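Local coordinates for protein flavodoxin (Bacillus cereus, PDB 6FT1) that binds flavin mononucleotide and probably serves as a low-potential electron donor to redox enzymes, at residues S11-E16 / E124-D129; P41-L46 / D73-I78. All blocks are in the same frame, centred on the assembly; numbering follows the deposited sequence.

Contact 1. Residues S11-E16 / E124-D129; sequences SGNTEE and ELTPED. With FMN (flavin mononucleotide), chain B.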
# COMPACT_ATOMS: atom_id res chain seq x y z
N SER A 11 -6.14 9.94 10.05
CA SER A 11 -5.97 11.40 10.10
C SER A 11 -5.61 12.03 8.77
O SER A 11 -5.22 13.20 8.75
CB SER A 11 -4.94 11.79 11.16
OG SER A 11 -3.61 11.77 10.68
N GLY A 12 -5.70 11.26 7.68
CA GLY A 12 -5.54 11.78 6.35
C GLY A 12 -4.15 11.66 5.72
O GLY A 12 -4.04 11.94 4.50
N ASN A 13 -3.08 11.36 6.49
CA ASN A 13 -1.74 11.43 5.91
C ASN A 13 -1.50 10.31 4.90
O ASN A 13 -1.02 10.54 3.78
CB ASN A 13 -0.76 11.28 7.08
CG ASN A 13 -0.80 12.47 8.06
OD1 ASN A 13 -1.04 13.60 7.62
ND2 ASN A 13 -0.55 12.24 9.41
N THR A 14 -1.87 9.07 5.27
CA THR A 14 -1.72 7.99 4.32
C THR A 14 -2.67 8.18 3.15
O THR A 14 -2.34 7.83 2.04
CB THR A 14 -1.96 6.64 5.00
OG1 THR A 14 -1.10 6.53 6.15
CG2 THR A 14 -1.68 5.42 4.05
N GLU A 15 -3.84 8.81 3.39
CA GLU A 15 -4.76 9.13 2.31
C GLU A 15 -4.13 10.06 1.30
O GLU A 15 -4.30 9.86 0.08
CB GLU A 15 -6.03 9.77 2.88
CG GLU A 15 -7.15 9.90 1.83
CD GLU A 15 -8.40 10.63 2.35
OE1 GLU A 15 -8.32 11.18 3.44
OE2 GLU A 15 -9.41 10.67 1.65
N GLU A 16 -3.45 11.11 1.79
CA GLU A 16 -2.80 12.03 0.87
C GLU A 16 -1.76 11.30 0.02
O GLU A 16 -1.67 11.53 -1.21
CB GLU A 16 -2.14 13.17 1.67
CG GLU A 16 -1.34 14.05 0.70
CD GLU A 16 -0.63 15.27 1.31
OE1 GLU A 16 -0.82 15.56 2.51
OE2 GLU A 16 0.12 15.92 0.49
N GLU A 124 7.09 10.51 7.40
CA GLU A 124 6.75 10.97 8.76
C GLU A 124 5.54 11.89 8.74
O GLU A 124 5.55 12.99 8.15
CB GLU A 124 7.95 11.70 9.35
CG GLU A 124 7.62 12.34 10.71
CD GLU A 124 8.11 11.53 11.90
OE1 GLU A 124 8.98 10.66 11.71
OE2 GLU A 124 7.67 11.85 13.03
N LEU A 125 4.46 11.44 9.37
CA LEU A 125 3.26 12.26 9.60
C LEU A 125 2.77 12.87 8.28
O LEU A 125 2.55 12.12 7.33
CB LEU A 125 3.47 13.25 10.72
CG LEU A 125 3.77 12.71 12.16
CD1 LEU A 125 4.09 13.83 13.20
CD2 LEU A 125 2.49 11.87 12.57
N THR A 126 2.51 14.19 8.20
CA THR A 126 1.93 14.76 7.00
C THR A 126 3.00 14.99 5.94
O THR A 126 4.03 15.60 6.22
CB THR A 126 1.23 16.08 7.34
OG1 THR A 126 0.26 15.86 8.38
CG2 THR A 126 0.48 16.63 6.12
N PRO A 127 2.81 14.51 4.71
CA PRO A 127 3.79 14.74 3.64
C PRO A 127 4.09 16.24 3.50
O PRO A 127 3.20 17.11 3.54
CB PRO A 127 3.06 14.23 2.39
CG PRO A 127 2.18 13.13 2.87
CD PRO A 127 1.68 13.66 4.27
N GLU A 128 5.37 16.51 3.31
CA GLU A 128 5.82 17.83 2.87
C GLU A 128 6.16 17.70 1.40
O GLU A 128 6.02 16.64 0.82
CB GLU A 128 7.05 18.25 3.66
CG GLU A 128 6.65 18.64 5.09
CD GLU A 128 7.52 19.74 5.60
OE1 GLU A 128 8.73 19.45 5.75
OE2 GLU A 128 7.00 20.87 5.78
N ASP A 129 6.66 18.78 0.80
CA ASP A 129 6.84 18.74 -0.65
C ASP A 129 7.75 17.61 -1.07
O ASP A 129 7.47 16.92 -2.06
CB ASP A 129 7.42 20.09 -1.11
CG ASP A 129 6.46 21.25 -0.93
OD1 ASP A 129 5.28 21.12 -0.51
OD2 ASP A 129 6.94 22.37 -1.26
N1 FMN B . 3.33 5.27 14.25
C2 FMN B . 4.37 4.36 14.12
O2 FMN B . 5.22 4.62 13.29
N3 FMN B . 4.54 3.33 15.02
C4 FMN B . 3.59 2.99 15.94
O4 FMN B . 3.82 2.00 16.67
C4A FMN B . 2.51 3.89 16.09
N5 FMN B . 1.51 3.70 17.01
C5A FMN B . 0.45 4.62 17.06
C6 FMN B . -0.57 4.45 18.01
C7 FMN B . -1.54 5.44 18.18
C7M FMN B . -2.60 5.15 19.23
C8 FMN B . -1.63 6.54 17.32
C8M FMN B . -2.66 7.62 17.49
C9 FMN B . -0.62 6.70 16.36
C9A FMN B . 0.33 5.66 16.16
N10 FMN B . 1.36 5.88 15.30
C10 FMN B . 2.40 4.97 15.19
C1' FMN B . 1.34 7.11 14.38
C2' FMN B . 0.44 7.09 13.13
O2' FMN B . 0.85 6.06 12.27
C3' FMN B . 0.69 8.43 12.41
O3' FMN B . 0.08 9.49 13.17
C4' FMN B . 0.25 8.45 10.94
O4' FMN B . 0.57 9.70 10.39
C5' FMN B . -1.25 8.25 10.78
O5' FMN B . -1.51 8.08 9.40
P FMN B . -2.94 8.53 8.96
O1P FMN B . -3.06 7.95 7.61
O2P FMN B . -3.01 10.04 8.95
O3P FMN B . -3.98 7.92 9.84
O HOH W 1 -0.38 14.46 11.25
O HOH W 2 1.45 17.90 1.65
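N13 and T126 join the phosphate-binding loop of flavodoxin, at the start of helix 13-26, to the loop that follows strand 115-124. The amide of N13 lies at the centre of the contact. Its CG is set beside the backbone N, and a chi2 of -32° turns OD1 to T126 and ND2 to the flavin mononucleotide. T126 OG1 donates to N13 OD1 over 2.7 Å, with a C=O...donor angle of 125° and the hydroxyl tilted 34° from the carbonyl plane. On the cofactor side, N13 ND2 gives a nearly straight bond of 2.9 Å to ribityl O4'. The packing is closest here: N13 CB also sits 3.4 Å from L125 O, a carbonyl that accepts from S90 OG, and L125 CD2 borders the ribityl chain. The backbone N atoms of S11, N13 and T14, together with T14 OG1, grip the phosphate. Because T14 and N13 stand in the first turn of the helix, its N-terminal dipole would favour the anion. At the solvent edge of the N13-T126 pair, a water accepts from N13 ND2 and donates to T126 OG1 at 3.3 Å.

Away from the cofactor the contact becomes looser and wetter. The extended chain of E16 runs alongside the P127 ring in the reverse sense, E16 OE1 coming 3.6 Å from P127 CD, and V132 of helix 129-144 touches both residues. A second water joins E16 OE2 to P127 O, donating 2.7 Å bonds to both. With OD1 taken by a hydroxyl donor and both N-H groups of ND2 used, by ribityl O4' and by water, the hydrogen bonds define which end of the N13 amide faces the cofactor, consistent with T126 being a second-shell residue that orients N13.

Contact 2. Residues P41-L46 / D73-I78; sequences PEASIL and DAMDSI. With GLC (alpha-D-glucopyranose), chain D.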
# COMPACT_ATOMS: atom_id res chain seq x y z
N PRO A 41 -13.09 -3.98 1.74
CA PRO A 41 -12.82 -4.88 0.60
C PRO A 41 -12.46 -6.27 1.10
O PRO A 41 -11.77 -6.41 2.13
CB PRO A 41 -11.62 -4.24 -0.09
CG PRO A 41 -10.92 -3.42 1.07
CD PRO A 41 -12.10 -2.91 1.88
N GLU A 42 -12.89 -7.33 0.37
CA GLU A 42 -12.44 -8.68 0.69
C GLU A 42 -11.08 -8.92 0.05
O GLU A 42 -10.84 -8.50 -1.10
CB GLU A 42 -13.49 -9.72 0.22
CG GLU A 42 -13.75 -9.70 -1.24
CD GLU A 42 -14.92 -10.65 -1.60
OE1 GLU A 42 -15.42 -11.30 -0.64
OE2 GLU A 42 -15.27 -10.74 -2.78
N ALA A 43 -10.17 -9.60 0.78
CA ALA A 43 -8.82 -9.84 0.27
C ALA A 43 -8.81 -10.62 -1.05
O ALA A 43 -7.86 -10.46 -1.83
CB ALA A 43 -8.03 -10.60 1.32
N SER A 44 -9.83 -11.47 -1.32
CA SER A 44 -9.84 -12.22 -2.56
C SER A 44 -9.81 -11.30 -3.79
O SER A 44 -9.37 -11.73 -4.85
CB SER A 44 -11.06 -13.15 -2.62
OG SER A 44 -12.22 -12.34 -2.59
N ILE A 45 -10.25 -10.04 -3.68
CA ILE A 45 -10.19 -9.21 -4.87
C ILE A 45 -8.77 -8.99 -5.37
O ILE A 45 -8.57 -8.78 -6.58
CB ILE A 45 -10.94 -7.87 -4.70
CG1 ILE A 45 -10.13 -6.87 -3.91
CG2 ILE A 45 -12.35 -8.05 -4.11
CD1 ILE A 45 -10.82 -5.51 -3.88
N LEU A 46 -7.76 -9.10 -4.48
CA LEU A 46 -6.36 -8.92 -4.90
C LEU A 46 -5.97 -9.89 -5.99
O LEU A 46 -5.04 -9.63 -6.77
CB LEU A 46 -5.41 -9.02 -3.70
CG LEU A 46 -5.61 -8.00 -2.60
CD1 LEU A 46 -4.44 -8.17 -1.63
CD2 LEU A 46 -5.62 -6.56 -3.11
N ASP A 73 -5.89 -11.28 7.82
CA ASP A 73 -6.11 -12.72 8.05
C ASP A 73 -6.57 -13.41 6.77
O ASP A 73 -6.12 -14.52 6.45
CB ASP A 73 -7.17 -12.95 9.14
CG ASP A 73 -6.70 -12.52 10.53
OD1 ASP A 73 -5.47 -12.39 10.78
OD2 ASP A 73 -7.62 -12.33 11.38
N ALA A 74 -7.46 -12.77 6.02
CA ALA A 74 -7.97 -13.39 4.78
C ALA A 74 -6.89 -13.52 3.69
O ALA A 74 -7.07 -14.30 2.73
CB ALA A 74 -9.13 -12.51 4.28
N MET A 75 -5.79 -12.76 3.76
CA MET A 75 -4.68 -12.88 2.81
C MET A 75 -4.02 -14.24 2.89
O MET A 75 -3.45 -14.69 1.88
CB MET A 75 -3.63 -11.79 3.04
CG MET A 75 -4.13 -10.42 2.68
SD MET A 75 -2.93 -9.08 2.90
CE MET A 75 -1.83 -9.41 1.51
N ASP A 76 -4.24 -14.99 3.98
CA ASP A 76 -3.61 -16.30 4.04
C ASP A 76 -4.24 -17.33 3.08
O ASP A 76 -3.63 -18.37 2.83
CB ASP A 76 -3.63 -16.83 5.45
CG ASP A 76 -2.66 -16.11 6.36
OD1 ASP A 76 -1.57 -15.69 5.86
OD2 ASP A 76 -2.92 -16.01 7.57
N SER A 77 -5.39 -17.02 2.51
CA SER A 77 -6.13 -17.89 1.61
C SER A 77 -6.08 -17.42 0.16
O SER A 77 -6.83 -17.94 -0.69
CB SER A 77 -7.59 -17.92 2.05
OG SER A 77 -7.66 -18.48 3.35
N ILE A 78 -5.22 -16.45 -0.17
CA ILE A 78 -5.18 -15.96 -1.55
C ILE A 78 -3.84 -16.28 -2.20
O ILE A 78 -2.80 -16.37 -1.52
CB ILE A 78 -5.49 -14.44 -1.66
CG1 ILE A 78 -4.38 -13.62 -1.04
CG2 ILE A 78 -6.88 -14.09 -1.02
CD1 ILE A 78 -4.65 -12.13 -1.13
C1 GLC D . -0.65 -21.71 -0.58
C2 GLC D . 0.39 -21.44 0.49
C3 GLC D . 0.12 -22.38 1.64
C4 GLC D . -1.26 -22.07 2.19
C5 GLC D . -2.33 -22.14 1.10
C6 GLC D . -3.67 -21.59 1.60
O1 GLC D . -0.65 -23.10 -0.93
O2 GLC D . 1.72 -21.60 -0.01
O3 GLC D . 1.08 -22.18 2.67
O4 GLC D . -1.56 -23.00 3.23
O5 GLC D . -1.94 -21.39 -0.05
O6 GLC D . -4.30 -20.77 0.59
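In the flavodoxin fold, a doubly wound alpha/beta sandwich with a five-stranded parallel sheet, this contact packs two connections on one face of the sheet: the 3-10 turn between strands 31-36 and 51-56, and segment 73-78, which continues from helix 69-74. The meeting is wholly apolar between the two segments and combines two alanine methyls with the longer I78, L46 and M75. A43 sets its methyl group directly against that of A74, CB to CB at 3.7 Å, so the backbones come close, with the CA atoms of A43 and M75 5.7 Å apart. The same methyl also meets M75 CG at 4.1 Å, and F71 of the helix adds an aromatic neighbour to A43 and L46.

I78 supplies the second half of the interface. Its CG1 is held between the backbone N and the carbonyl carbon (chi1 68°), a placing that spreads the two branches over the 3-10 turn: CG2 lies 3.8 Å from S44 CA, while CD1 reaches in toward L46. The leucine crosses the isoleucine at a slant, with L46 CD1 4.0 Å from I78 CD1, and on its inner side L46 packs on V4 and I6 of strand 2-8. In one of its two modelled conformers, M75 bends at chi3 (74°), bringing its CE methyl 4.3 Å from L46 CD1 at the inner margin of the contact.

Polar groups are dealt with separately on each side. Within the turns, L46 N bonds to A43 O and I78 N to M75 O. D76 forms a salt bridge with K108 of helix 100-111, and its carbonyl takes a weak bond from a bound glucose on the outer surface. Beside the apolar cluster, the carbonyl oxygen of A43 is touched by I78 CD1 at 3.7 Å.

Contacts 1 and 2 lie on opposite sides of the chain's centre, their own centres 26 Å apart and their nearest atoms about 13 Å apart, so they do not touch. In sequence, 41-46 and 73-78 both fall between the two segments of contact 1, which joins parts of the chain 108 residues apart. The parallel sheet relates them: contact 1 gathers the loops after strands 2-8 and 115-124 around the cofactor phosphate and ribityl chain, whereas contact 2 packs connecting turns away from the annotated FMN site. Strand 2-8 leads into the phosphate loop at one end and lies under contact 2 through its side chains.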